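Side-chain contact in putative transcriptional regulator (Shigella flexneri 2a str. 2457T, PDB 3C8G), which probably hydrates fumarate to malate as a homodimeric fumarase, and belongs to the family of the mannitol operon repressor MtlR: residues B[146-149]-B[150-154]. Sequence-based numbering, arbitrary orientation.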
loop_
_atom_site.group_PDB
_atom_site.type_symbol
_atom_site.label_atom_id
_atom_site.label_comp_id
_atom_site.label_asym_id
_atom_site.label_seq_id
_atom_site.Cartn_x
_atom_site.Cartn_y
_atom_site.Cartn_z
ATOM N N TRP B 146 -20.563 -2.449 -43.776
ATOM C CA TRP B 146 -20.033 -1.834 -42.560
ATOM C C TRP B 146 -20.780 -0.547 -42.181
ATOM O O TRP B 146 -20.875 0.393 -42.975
ATOM C CB TRP B 146 -18.534 -1.534 -42.752
ATOM C CG TRP B 146 -17.769 -1.129 -41.502
ATOM C CD1 TRP B 146 -17.418 -1.937 -40.443
ATOM C CD2 TRP B 146 -17.232 0.169 -41.201
ATOM N NE1 TRP B 146 -16.714 -1.215 -39.496
ATOM C CE2 TRP B 146 -16.583 0.077 -39.938
ATOM C CE3 TRP B 146 -17.238 1.404 -41.872
ATOM C CZ2 TRP B 146 -15.950 1.172 -39.337
ATOM C CZ3 TRP B 146 -16.603 2.496 -41.271
ATOM C CH2 TRP B 146 -15.965 2.366 -40.016
ATOM N N SER B 147 -21.327 -0.515 -40.972
ATOM C CA SER B 147 -21.815 0.728 -40.379
ATOM C C SER B 147 -20.908 1.108 -39.181
ATOM O O SER B 147 -20.837 0.388 -38.178
ATOM C CB SER B 147 -23.273 0.582 -39.962
ATOM O OG SER B 147 -23.776 1.811 -39.494
ATOM N N GLU B 148 -20.189 2.219 -39.306
ATOM C CA GLU B 148 -19.339 2.695 -38.227
ATOM C C GLU B 148 -20.179 2.975 -36.973
ATOM O O GLU B 148 -19.804 2.566 -35.863
ATOM C CB GLU B 148 -18.537 3.935 -38.652
ATOM C CG GLU B 148 -17.363 4.311 -37.722
ATOM C CD GLU B 148 -16.868 5.732 -37.971
ATOM O OE1 GLU B 148 -17.623 6.696 -37.658
ATOM O OE2 GLU B 148 -15.741 5.887 -38.496
ATOM N N ALA B 149 -21.317 3.645 -37.161
ATOM C CA ALA B 149 -22.211 3.984 -36.059
ATOM C C ALA B 149 -22.705 2.738 -35.307
ATOM O O ALA B 149 -22.741 2.730 -34.082
ATOM C CB ALA B 149 -23.387 4.835 -36.556
ATOM N N ARG B 150 -23.072 1.693 -36.041
ATOM C CA ARG B 150 -23.571 0.469 -35.430
ATOM C C ARG B 150 -22.435 -0.308 -34.748
ATOM O O ARG B 150 -22.607 -0.791 -33.625
ATOM C CB ARG B 150 -24.358 -0.384 -36.443
ATOM C CG ARG B 150 -24.390 -1.888 -36.148
ATOM C CD ARG B 150 -25.423 -2.640 -36.977
ATOM N NE ARG B 150 -26.713 -2.645 -36.291
ATOM C CZ ARG B 150 -27.792 -1.947 -36.668
ATOM N NH1 ARG B 150 -28.903 -2.033 -35.950
ATOM N NH2 ARG B 150 -27.776 -1.179 -37.765
ATOM N N PHE B 151 -21.284 -0.420 -35.420
ATOM C CA PHE B 151 -20.094 -0.943 -34.782
ATOM C C PHE B 151 -19.753 -0.223 -33.460
ATOM O O PHE B 151 -19.478 -0.865 -32.445
ATOM C CB PHE B 151 -18.886 -0.934 -35.728
ATOM C CG PHE B 151 -17.686 -1.650 -35.153
ATOM C CD1 PHE B 151 -16.625 -0.938 -34.611
ATOM C CD2 PHE B 151 -17.657 -3.040 -35.092
ATOM C CE1 PHE B 151 -15.547 -1.600 -34.069
ATOM C CE2 PHE B 151 -16.572 -3.709 -34.542
ATOM C CZ PHE B 151 -15.519 -2.991 -34.030
ATOM N N SER B 152 -19.768 1.102 -33.487
ATOM C CA SER B 152 -19.527 1.875 -32.292
ATOM C C SER B 152 -20.447 1.514 -31.134
ATOM O O SER B 152 -19.952 1.332 -30.013
ATOM C CB SER B 152 -19.553 3.368 -32.584
ATOM O OG SER B 152 -18.472 3.663 -33.442
ATOM N N GLY B 153 -21.753 1.397 -31.387
ATOM C CA GLY B 153 -22.718 0.923 -30.385
ATOM C C GLY B 153 -22.377 -0.468 -29.868
ATOM O O GLY B 153 -22.440 -0.733 -28.677
HETATM N N MSE B 154 -21.975 -1.366 -30.755
HETATM C CA MSE B 154 -21.672 -2.715 -30.343
HETATM C C MSE B 154 -20.456 -2.737 -29.389
HETATM O O MSE B 154 -20.401 -3.565 -28.472
HETATM C CB MSE B 154 -21.411 -3.578 -31.569
HETATM C CG MSE B 154 -21.786 -5.049 -31.401
HETATM SE SE MSE B 154 -23.696 -5.315 -30.971
HETATM C CE MSE B 154 -23.436 -5.803 -29.097
#
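Ser-147 and Phe-151 make the first backbone bond of a short surface helix, residues 148-154, with Ser-147 at the N-cap position. Three i to i+4 bonds build this opening turn. Phe-151 N donates to Ser-147 O at 2.9 Å, nearly straight; Ser-152 N reaches Glu-148 O at 2.8 Å, and Gly-153 N reaches Ala-149 O at a longer 3.2 Å.

A side-chain hydrogen bond joins them. Ser-152 turns its hydroxyl back beside its own backbone N (chi1 -65°), which brings OG to 3.0 Å from Glu-148 O, with OG as the donor. The carbonyl is thus gripped twice by one residue, through the amide and the hydroxyl. The hydroxyl comes from above the carbonyl plane, 41° out of it. Helical serines commonly satisfy their hydroxyl in this way, on the carbonyl one turn back.

The remaining contacts are looser. One face of the Trp-146 indole, just before the cap, has Glu-148 N 3.9 Å above its plane, offset toward the rim. On the same indole, Trp-146 NE1 lies 4.4 Å from Phe-151 CB, an approach in which neither ring stacks on the other. Phe-151 is buried, its ring turned from the 146-149 segment; its side chain and that of Arg-150 both touch Met-138, joining the helix to the preceding loop, while Ser-152 touches Ala-111. At the cap residue, the hydroxyl lies anti to the backbone N (chi1 -175°), alongside the first helical turn, where Ser-147 OG rests 3.8 Å from Arg-150 CB.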